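Local coordinates for glycosyl hydrolase family 2, TIM barrel domain protein (Parabacteroides merdae ATCC 43184, PDB 6DXU), which probably removes glucuronic acid from glucuronide conjugates in the human gut, as a bacterial beta-glucuronidase of glycoside hydrolase family 2, at residues K732-L740 against V814-L824; I640-G651 against D719-W730. One frame throughout, in Å; residues are numbered along the deposited sequence.

In the fold
Both contacts lie in the beta-rich C-terminal part of the chain, on the same side of its centre, with their own centres about 23 Å apart. Interaction 2 comes first: it adds strand 647-649 to the edge of a mixed sheet, alongside strand 715-726, and its two segments enclose 67 residues that hold strands but no helix. Interaction 1 follows in series, since strand 735-744 is the next one after 715-726, and it packs two antiparallel sheets of the following domain face to face. The principle illustrated is that neighbouring beta-rich regions can be held together differently, one by backbone pairing within a sheet, the other by apolar side chains between sheets.

Interaction 1 (K732-L740 against V814-L824); sequences KEAACQVSL and VKSEGLPTAFL
Val738 holds CG1 anti to its backbone N (chi1 -173°), which places CG2 beside that nitrogen and lets the two methyls divide the work: CG2 meets the CB of Ala822 at 3.6 Å and also CG2 of Val814, while CG1 rests on Leu824, 3.8 Å from its CB. The side chains of Val738 and Val814 run past one another, pointing opposite ways. Cys736 turns SG beside its own backbone N (chi1 -70°), and the sulfur lies among Val814, CB of Ser816 and CD1 of Leu819, the last 4.1 Å away. At one end Leu819 lays both methyls against one side of the 733-735 backbone, CD2 lying 3.6 Å from O of Glu733 and CD1 near N of Ala735; at the other, Leu824 CD2 reaches the peptide between Ser739 and Leu740.

Strands 735-740 and 822-824 run almost parallel, 6° apart, yet their axes stay 7.0 Å from each other, and no direct hydrogen bond joins the segments. They belong to separate antiparallel sheets that face each other as a beta-sandwich; Leu754 and Val750 of strand 747-755 extend the apolar layer. A classic beta bulge, with Ala734 and Ala735 both facing Ile755, lies near the start of this edge strand. Shortening Val738 to an alanine here would probably open a gap between Val814, Ala822 and Leu824. The polar link is a single water, taking the N-H of Cys736 at 2.8 Å and donating to Pro820 O at 2.6 Å. Cohesion between these two segments therefore rests mainly on apolar side-chain contact, with this water bridging two backbone groups.

Interaction 2 (I640-G651 against D719-W730); sequences IYGHTWPVRWGG and DVIRQEYQTAKW
Asp719 OD2 is gripped twice: His643 NE2 donates to its syn lone pair at 2.7 Å, and Ile640 N to its anti lone pair at 2.8 Å. The imidazole and carboxylate are nearly coplanar, 9° apart, and the bond from NE2 is almost straight (169°). Ile721 CG2 lies over one face of the same imidazole in a CH-pi contact, 3.5 Å from the ring centroid, which together with the carboxylate holds the ring's orientation. Further along, the extended Gln723 carries NE2 to Trp645 O at 2.9 Å, while its OE1 is bound by Tyr697. From Pro646 onward the backbones pair as parallel strands, Glu724 N to Pro646 O, Arg648 N to Glu724 O and Gln726 N to Arg648 O, making 647-649 the edge strand of a mixed five-stranded sheet. Arg648 lays CG over the centre of the Trp645 ring and sends its guanidinium on to a salt bridge with Glu526. Where the pairing ends, Tyr725 OH donates to Gly651 O at 2.7 Å. Trp730 presents its edge to the face of Trp649 in a T-shaped stack, planes at 85°, with CH2 of Trp730 3.6 Å from CD1 of Trp649.

Interaction 1 (K732-L740 against V814-L824)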
loop_
_atom_site.group_PDB
_atom_site.type_symbol
_atom_site.label_atom_id
_atom_site.label_comp_id
_atom_site.label_asym_id
_atom_site.label_seq_id
_atom_site.Cartn_x
_atom_site.Cartn_y
_atom_site.Cartn_z
ATOM N N LYS D 732 -33.818 56.989 16.522
ATOM C CA LYS D 732 -32.819 55.940 16.387
ATOM C C LYS D 732 -32.313 55.497 17.760
ATOM O O LYS D 732 -32.462 56.198 18.767
ATOM C CB LYS D 732 -31.658 56.407 15.503
ATOM C CG LYS D 732 -31.156 57.809 15.799
ATOM N N GLU D 733 -31.736 54.298 17.791
ATOM C CA GLU D 733 -31.234 53.741 19.039
ATOM C C GLU D 733 -30.135 54.632 19.603
ATOM O O GLU D 733 -29.288 55.138 18.866
ATOM C CB GLU D 733 -30.706 52.320 18.819
ATOM C CG GLU D 733 -31.741 51.314 18.278
ATOM C CD GLU D 733 -31.667 51.165 16.762
ATOM O OE1 GLU D 733 -31.347 52.167 16.090
ATOM O OE2 GLU D 733 -31.884 50.044 16.245
ATOM N N ALA D 734 -30.176 54.846 20.920
ATOM C CA ALA D 734 -29.233 55.745 21.574
ATOM C C ALA D 734 -28.538 55.094 22.761
ATOM O O ALA D 734 -27.424 55.490 23.113
ATOM C CB ALA D 734 -29.939 57.023 22.035
ATOM N N ALA D 735 -29.188 54.127 23.405
ATOM C CA ALA D 735 -28.630 53.547 24.618
ATOM C C ALA D 735 -29.235 52.176 24.866
ATOM O O ALA D 735 -30.319 51.849 24.375
ATOM C CB ALA D 735 -28.872 54.453 25.834
ATOM N N CYS D 736 -28.527 51.396 25.675
ATOM C CA CYS D 736 -28.990 50.106 26.163
ATOM C C CYS D 736 -29.362 50.241 27.627
ATOM O O CYS D 736 -28.531 50.643 28.446
ATOM C CB CYS D 736 -27.912 49.037 25.998
ATOM S SG CYS D 736 -27.617 48.598 24.303
ATOM N N GLN D 737 -30.600 49.915 27.952
ATOM C CA GLN D 737 -31.060 49.891 29.327
ATOM C C GLN D 737 -31.087 48.436 29.776
ATOM O O GLN D 737 -31.716 47.594 29.126
ATOM C CB GLN D 737 -32.417 50.588 29.436
ATOM C CG GLN D 737 -33.225 50.340 30.675
ATOM C CD GLN D 737 -34.583 51.042 30.593
ATOM O OE1 GLN D 737 -34.758 51.993 29.819
ATOM N NE2 GLN D 737 -35.541 50.584 31.394
ATOM N N VAL D 738 -30.353 48.131 30.843
ATOM C CA VAL D 738 -30.100 46.760 31.271
ATOM C C VAL D 738 -30.655 46.593 32.667
ATOM O O VAL D 738 -30.372 47.409 33.552
ATOM C CB VAL D 738 -28.597 46.423 31.246
ATOM C CG1 VAL D 738 -28.368 44.930 31.531
ATOM C CG2 VAL D 738 -27.992 46.824 29.915
ATOM N N SER D 739 -31.403 45.519 32.882
ATOM C CA SER D 739 -32.049 45.352 34.168
ATOM C C SER D 739 -32.146 43.874 34.499
ATOM O O SER D 739 -32.113 43.011 33.617
ATOM C CB SER D 739 -33.439 45.991 34.164
ATOM O OG SER D 739 -34.278 45.332 33.233
ATOM N N LEU D 740 -32.257 43.597 35.791
ATOM C CA LEU D 740 -32.542 42.257 36.279
ATOM C C LEU D 740 -34.048 42.027 36.190
ATOM O O LEU D 740 -34.825 42.680 36.894
ATOM C CB LEU D 740 -32.031 42.095 37.707
ATOM C CG LEU D 740 -32.387 40.751 38.340
ATOM C CD1 LEU D 740 -31.773 39.608 37.527
ATOM C CD2 LEU D 740 -31.941 40.692 39.799
ATOM N N VAL D 814 -23.045 45.041 28.411
ATOM C CA VAL D 814 -23.906 44.935 27.240
ATOM C C VAL D 814 -23.403 45.928 26.214
ATOM O O VAL D 814 -23.359 47.134 26.484
ATOM C CB VAL D 814 -25.374 45.216 27.586
ATOM C CG1 VAL D 814 -26.214 45.239 26.329
ATOM C CG2 VAL D 814 -25.875 44.183 28.565
ATOM N N LYS D 815 -23.017 45.430 25.045
ATOM C CA LYS D 815 -22.416 46.250 24.006
ATOM C C LYS D 815 -23.300 46.267 22.768
ATOM O O LYS D 815 -24.020 45.308 22.488
ATOM C CB LYS D 815 -21.016 45.750 23.633
ATOM C CG LYS D 815 -20.039 45.730 24.800
ATOM C CD LYS D 815 -18.589 45.765 24.306
ATOM C CE LYS D 815 -18.053 44.380 24.081
ATOM N NZ LYS D 815 -16.555 44.346 23.990
ATOM N N SER D 816 -23.254 47.384 22.044
ATOM C CA SER D 816 -23.958 47.533 20.778
ATOM C C SER D 816 -23.254 48.627 19.989
ATOM O O SER D 816 -22.918 49.671 20.551
ATOM C CB SER D 816 -25.435 47.878 21.001
ATOM O OG SER D 816 -26.180 47.739 19.810
ATOM N N GLU D 817 -23.035 48.380 18.695
ATOM C CA GLU D 817 -22.135 49.213 17.904
ATOM C C GLU D 817 -22.608 50.657 17.889
ATOM O O GLU D 817 -23.781 50.940 17.621
ATOM C CB GLU D 817 -22.017 48.678 16.474
ATOM N N GLY D 818 -21.694 51.568 18.216
ATOM C CA GLY D 818 -21.995 52.983 18.233
ATOM C C GLY D 818 -22.756 53.463 19.447
ATOM O O GLY D 818 -22.999 54.670 19.563
ATOM N N LEU D 819 -23.132 52.573 20.356
ATOM C CA LEU D 819 -23.837 52.955 21.567
ATOM C C LEU D 819 -22.923 52.803 22.772
ATOM O O LEU D 819 -22.010 51.971 22.753
ATOM C CB LEU D 819 -25.084 52.094 21.795
ATOM C CG LEU D 819 -26.098 52.016 20.660
ATOM C CD1 LEU D 819 -27.335 51.278 21.165
ATOM C CD2 LEU D 819 -26.449 53.409 20.160
ATOM N N PRO D 820 -23.125 53.591 23.826
ATOM C CA PRO D 820 -22.334 53.390 25.046
ATOM C C PRO D 820 -22.592 52.019 25.651
ATOM O O PRO D 820 -23.729 51.555 25.732
ATOM C CB PRO D 820 -22.807 54.517 25.977
ATOM C CG PRO D 820 -24.060 55.052 25.361
ATOM C CD PRO D 820 -23.967 54.795 23.892
ATOM N N THR D 821 -21.516 51.385 26.100
ATOM C CA THR D 821 -21.626 50.095 26.764
ATOM C C THR D 821 -22.298 50.263 28.117
ATOM O O THR D 821 -22.028 51.225 28.837
ATOM C CB THR D 821 -20.231 49.487 26.904
ATOM O OG1 THR D 821 -19.698 49.269 25.592
ATOM C CG2 THR D 821 -20.247 48.184 27.696
ATOM N N ALA D 822 -23.189 49.334 28.459
ATOM C CA ALA D 822 -23.940 49.402 29.705
ATOM C C ALA D 822 -23.561 48.244 30.614
ATOM O O ALA D 822 -23.113 47.195 30.148
ATOM C CB ALA D 822 -25.450 49.389 29.442
ATOM N N PHE D 823 -23.741 48.440 31.924
ATOM C CA PHE D 823 -23.275 47.474 32.912
ATOM C C PHE D 823 -24.359 47.180 33.935
ATOM O O PHE D 823 -25.169 48.047 34.282
ATOM C CB PHE D 823 -21.997 47.973 33.624
ATOM C CG PHE D 823 -20.833 48.220 32.695
ATOM C CD1 PHE D 823 -19.848 47.261 32.525
ATOM C CD2 PHE D 823 -20.726 49.410 31.999
ATOM C CE1 PHE D 823 -18.770 47.489 31.677
ATOM C CE2 PHE D 823 -19.670 49.645 31.139
ATOM C CZ PHE D 823 -18.685 48.675 30.977
ATOM N N LEU D 824 -24.370 45.939 34.415
ATOM C CA LEU D 824 -25.296 45.514 35.452
ATOM C C LEU D 824 -24.574 44.603 36.428
ATOM O O LEU D 824 -23.960 43.615 36.014
ATOM C CB LEU D 824 -26.506 44.781 34.860
ATOM C CG LEU D 824 -27.552 44.259 35.840
ATOM C CD1 LEU D 824 -28.295 45.420 36.516
ATOM C CD2 LEU D 824 -28.536 43.326 35.126
HETATM O O HOH W 1 -26.063 52.512 26.380
#

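Interaction 2 (I640-G651 against D719-W730)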
loop_
_atom_site.group_PDB
_atom_site.type_symbol
_atom_site.label_atom_id
_atom_site.label_comp_id
_atom_site.label_asym_id
_atom_site.label_seq_id
_atom_site.Cartn_x
_atom_site.Cartn_y
_atom_site.Cartn_z
ATOM N N ILE D 640 -54.087 32.702 21.347
ATOM C CA ILE D 640 -53.981 34.075 20.868
ATOM C C ILE D 640 -52.559 34.327 20.396
ATOM O O ILE D 640 -51.597 34.090 21.142
ATOM C CB ILE D 640 -54.338 35.074 21.982
ATOM C CG1 ILE D 640 -55.730 34.792 22.575
ATOM C CG2 ILE D 640 -54.227 36.486 21.436
ATOM C CD1 ILE D 640 -55.881 35.336 24.010
ATOM N N TYR D 641 -52.411 34.842 19.172
ATOM C CA TYR D 641 -51.076 35.184 18.697
ATOM C C TYR D 641 -50.505 36.302 19.556
ATOM O O TYR D 641 -51.178 37.306 19.816
ATOM C CB TYR D 641 -51.091 35.597 17.216
ATOM C CG TYR D 641 -49.746 36.110 16.733
ATOM C CD1 TYR D 641 -48.764 35.235 16.257
ATOM C CD2 TYR D 641 -49.447 37.468 16.771
ATOM C CE1 TYR D 641 -47.529 35.710 15.837
ATOM C CE2 TYR D 641 -48.216 37.944 16.353
ATOM C CZ TYR D 641 -47.265 37.062 15.884
ATOM O OH TYR D 641 -46.050 37.551 15.465
ATOM N N GLY D 642 -49.257 36.124 19.996
ATOM C CA GLY D 642 -48.548 37.179 20.700
ATOM C C GLY D 642 -48.175 36.843 22.129
ATOM O O GLY D 642 -47.998 37.742 22.954
ATOM N N HIS D 643 -48.038 35.553 22.446
ATOM C CA HIS D 643 -47.588 35.192 23.788
ATOM C C HIS D 643 -46.211 35.766 24.108
ATOM O O HIS D 643 -45.951 36.129 25.262
ATOM C CB HIS D 643 -47.574 33.673 23.946
ATOM C CG HIS D 643 -48.910 33.092 24.282
ATOM N ND1 HIS D 643 -49.146 32.396 25.446
ATOM C CD2 HIS D 643 -50.091 33.127 23.619
ATOM C CE1 HIS D 643 -50.409 32.008 25.479
ATOM N NE2 HIS D 643 -51.004 32.436 24.380
ATOM N N THR D 644 -45.323 35.881 23.110
ATOM C CA THR D 644 -43.982 36.427 23.310
ATOM C C THR D 644 -43.853 37.835 22.744
ATOM O O THR D 644 -42.766 38.251 22.350
ATOM C CB THR D 644 -42.905 35.533 22.681
ATOM O OG1 THR D 644 -43.127 35.415 21.262
ATOM C CG2 THR D 644 -42.916 34.149 23.323
ATOM N N TRP D 645 -44.963 38.572 22.679
ATOM C CA TRP D 645 -45.000 39.921 22.115
ATOM C C TRP D 645 -45.434 40.858 23.234
ATOM O O TRP D 645 -46.637 41.109 23.406
ATOM C CB TRP D 645 -45.965 39.985 20.936
ATOM C CG TRP D 645 -45.876 41.245 20.135
ATOM C CD1 TRP D 645 -44.976 42.243 20.287
ATOM C CD2 TRP D 645 -46.724 41.624 19.038
ATOM N NE1 TRP D 645 -45.194 43.223 19.341
ATOM C CE2 TRP D 645 -46.265 42.865 18.566
ATOM C CE3 TRP D 645 -47.814 41.017 18.399
ATOM C CZ2 TRP D 645 -46.860 43.527 17.488
ATOM C CZ3 TRP D 645 -48.411 41.679 17.335
ATOM C CH2 TRP D 645 -47.928 42.927 16.893
ATOM N N PRO D 646 -44.497 41.395 24.022
ATOM C CA PRO D 646 -44.899 42.129 25.235
ATOM C C PRO D 646 -45.438 43.531 24.976
ATOM O O PRO D 646 -46.294 44.021 25.732
ATOM C CB PRO D 646 -43.602 42.177 26.054
ATOM C CG PRO D 646 -42.516 42.090 25.054
ATOM C CD PRO D 646 -43.041 41.164 23.973
ATOM N N VAL D 647 -44.969 44.188 23.917
ATOM C CA VAL D 647 -45.322 45.579 23.651
ATOM C C VAL D 647 -45.760 45.727 22.196
ATOM O O VAL D 647 -44.939 45.592 21.277
ATOM C CB VAL D 647 -44.172 46.547 23.962
ATOM C CG1 VAL D 647 -44.704 47.976 23.960
ATOM C CG2 VAL D 647 -43.537 46.221 25.314
ATOM N N ARG D 648 -47.043 46.016 21.990
ATOM C CA ARG D 648 -47.564 46.435 20.696
ATOM C C ARG D 648 -47.473 47.957 20.549
ATOM O O ARG D 648 -47.144 48.681 21.496
ATOM C CB ARG D 648 -49.001 45.962 20.530
ATOM C CG ARG D 648 -49.129 44.454 20.403
ATOM C CD ARG D 648 -50.528 44.068 19.897
ATOM N NE ARG D 648 -50.647 44.356 18.473
ATOM C CZ ARG D 648 -51.589 43.854 17.679
ATOM N NH1 ARG D 648 -52.505 43.034 18.172
ATOM N NH2 ARG D 648 -51.595 44.167 16.386
ATOM N N TRP D 649 -47.758 48.452 19.345
ATOM C CA TRP D 649 -47.618 49.886 19.132
ATOM C C TRP D 649 -48.520 50.367 18.001
ATOM O O TRP D 649 -49.031 49.584 17.195
ATOM C CB TRP D 649 -46.155 50.280 18.864
ATOM C CG TRP D 649 -45.583 49.790 17.567
ATOM C CD1 TRP D 649 -45.618 50.432 16.367
ATOM C CD2 TRP D 649 -44.860 48.568 17.346
ATOM N NE1 TRP D 649 -44.981 49.684 15.406
ATOM C CE2 TRP D 649 -44.503 48.535 15.980
ATOM C CE3 TRP D 649 -44.485 47.500 18.170
ATOM C CZ2 TRP D 649 -43.791 47.470 15.414
ATOM C CZ3 TRP D 649 -43.767 46.442 17.606
ATOM C CH2 TRP D 649 -43.439 46.433 16.239
ATOM N N GLY D 650 -48.716 51.678 17.965
ATOM C CA GLY D 650 -49.537 52.309 16.957
ATOM C C GLY D 650 -50.152 53.577 17.516
ATOM O O GLY D 650 -49.766 54.062 18.573
ATOM N N GLY D 651 -51.143 54.096 16.791
ATOM C CA GLY D 651 -51.796 55.309 17.222
ATOM C C GLY D 651 -52.780 55.080 18.347
ATOM O O GLY D 651 -53.290 53.976 18.562
ATOM N N ASP D 719 -57.669 30.930 26.530
ATOM C CA ASP D 719 -56.298 31.421 26.478
ATOM C C ASP D 719 -56.303 32.873 26.923
ATOM O O ASP D 719 -57.279 33.599 26.709
ATOM C CB ASP D 719 -55.690 31.315 25.068
ATOM C CG ASP D 719 -54.202 31.590 25.061
ATOM O OD1 ASP D 719 -53.564 31.337 26.104
ATOM O OD2 ASP D 719 -53.674 32.078 24.035
ATOM N N VAL D 720 -55.190 33.311 27.502
ATOM C CA VAL D 720 -55.065 34.673 28.014
ATOM C C VAL D 720 -53.643 35.148 27.786
ATOM O O VAL D 720 -52.686 34.423 28.080
ATOM C CB VAL D 720 -55.384 34.761 29.521
ATOM C CG1 VAL D 720 -55.249 36.196 30.004
ATOM C CG2 VAL D 720 -56.761 34.224 29.831
ATOM N N ILE D 721 -53.496 36.379 27.296
ATOM C CA ILE D 721 -52.195 37.022 27.209
ATOM C C ILE D 721 -52.332 38.441 27.742
ATOM O O ILE D 721 -53.425 39.011 27.794
ATOM C CB ILE D 721 -51.610 37.061 25.779
ATOM C CG1 ILE D 721 -52.446 37.965 24.869
ATOM C CG2 ILE D 721 -51.471 35.655 25.208
ATOM C CD1 ILE D 721 -51.782 38.255 23.530
ATOM N N ARG D 722 -51.199 39.008 28.140
ATOM C CA ARG D 722 -51.108 40.402 28.545
ATOM C C ARG D 722 -50.127 41.109 27.627
ATOM O O ARG D 722 -49.042 40.586 27.348
ATOM C CB ARG D 722 -50.672 40.524 30.008
ATOM C CG ARG D 722 -51.598 39.791 30.971
ATOM C CD ARG D 722 -51.151 39.971 32.411
ATOM N NE ARG D 722 -52.181 39.539 33.353
ATOM N N GLN D 723 -50.513 42.284 27.146
ATOM C CA GLN D 723 -49.672 43.061 26.255
ATOM C C GLN D 723 -49.764 44.534 26.604
ATOM O O GLN D 723 -50.854 45.055 26.872
ATOM C CB GLN D 723 -50.072 42.891 24.786
ATOM C CG GLN D 723 -49.885 41.502 24.233
ATOM C CD GLN D 723 -50.206 41.447 22.758
ATOM O OE1 GLN D 723 -51.358 41.624 22.362
ATOM N NE2 GLN D 723 -49.186 41.228 21.930
ATOM N N GLU D 724 -48.615 45.189 26.589
ATOM C CA GLU D 724 -48.550 46.632 26.681
ATOM C C GLU D 724 -48.754 47.246 25.303
ATOM O O GLU D 724 -48.401 46.659 24.274
ATOM C CB GLU D 724 -47.202 47.068 27.248
ATOM C CG GLU D 724 -47.208 48.475 27.807
ATOM C CD GLU D 724 -45.838 48.926 28.258
ATOM O OE1 GLU D 724 -45.008 48.058 28.602
ATOM O OE2 GLU D 724 -45.591 50.149 28.257
ATOM N N TYR D 725 -49.311 48.452 25.286
ATOM C CA TYR D 725 -49.518 49.188 24.047
ATOM C C TYR D 725 -48.833 50.539 24.167
ATOM O O TYR D 725 -49.094 51.294 25.113
ATOM C CB TYR D 725 -51.014 49.344 23.745
ATOM C CG TYR D 725 -51.317 49.935 22.381
ATOM C CD1 TYR D 725 -50.956 49.267 21.211
ATOM C CD2 TYR D 725 -51.988 51.149 22.264
ATOM C CE1 TYR D 725 -51.228 49.812 19.962
ATOM C CE2 TYR D 725 -52.264 51.696 21.024
ATOM C CZ TYR D 725 -51.888 51.020 19.874
ATOM O OH TYR D 725 -52.175 51.558 18.636
ATOM N N GLN D 726 -47.964 50.845 23.210
ATOM C CA GLN D 726 -47.160 52.058 23.238
ATOM C C GLN D 726 -47.580 52.954 22.087
ATOM O O GLN D 726 -47.581 52.523 20.933
ATOM C CB GLN D 726 -45.665 51.736 23.138
ATOM C CG GLN D 726 -44.771 52.965 22.991
ATOM C CD GLN D 726 -43.288 52.619 23.034
ATOM O OE1 GLN D 726 -42.848 51.833 23.881
ATOM N NE2 GLN D 726 -42.510 53.212 22.131
ATOM N N THR D 727 -47.946 54.197 22.402
ATOM C CA THR D 727 -48.277 55.163 21.362
ATOM C C THR D 727 -47.125 56.104 21.029
ATOM O O THR D 727 -47.155 56.737 19.971
ATOM C CB THR D 727 -49.513 55.986 21.763
ATOM O OG1 THR D 727 -49.299 56.596 23.041
ATOM C CG2 THR D 727 -50.738 55.079 21.858
ATOM N N ALA D 728 -46.116 56.215 21.892
ATOM C CA ALA D 728 -44.977 57.085 21.611
ATOM C C ALA D 728 -44.142 56.546 20.451
ATOM O O ALA D 728 -43.854 55.347 20.383
ATOM C CB ALA D 728 -44.104 57.222 22.856
ATOM N N LYS D 729 -43.765 57.427 19.529
ATOM C CA LYS D 729 -42.858 57.063 18.452
ATOM C C LYS D 729 -41.414 57.217 18.915
ATOM O O LYS D 729 -41.109 58.029 19.787
ATOM C CB LYS D 729 -43.117 57.912 17.204
ATOM C CG LYS D 729 -44.466 57.622 16.535
ATOM C CD LYS D 729 -44.570 58.256 15.150
ATOM C CE LYS D 729 -45.825 57.789 14.419
ATOM N NZ LYS D 729 -45.925 56.299 14.397
ATOM N N TRP D 730 -40.519 56.435 18.315
ATOM C CA TRP D 730 -39.125 56.402 18.734
ATOM C C TRP D 730 -38.202 56.890 17.629
ATOM O O TRP D 730 -38.486 56.742 16.438
ATOM C CB TRP D 730 -38.697 54.982 19.158
ATOM C CG TRP D 730 -38.972 53.928 18.111
ATOM C CD1 TRP D 730 -38.112 53.481 17.134
ATOM C CD2 TRP D 730 -40.196 53.212 17.922
ATOM N NE1 TRP D 730 -38.728 52.519 16.370
ATOM C CE2 TRP D 730 -40.008 52.340 16.829
ATOM C CE3 TRP D 730 -41.434 53.222 18.575
ATOM C CZ2 TRP D 730 -41.011 51.485 16.379
ATOM C CZ3 TRP D 730 -42.430 52.371 18.128
ATOM C CH2 TRP D 730 -42.213 51.518 17.036
HETATM O O HOH W 2 -51.237 39.972 19.684
HETATM O O HOH W 3 -47.896 38.659 25.633
#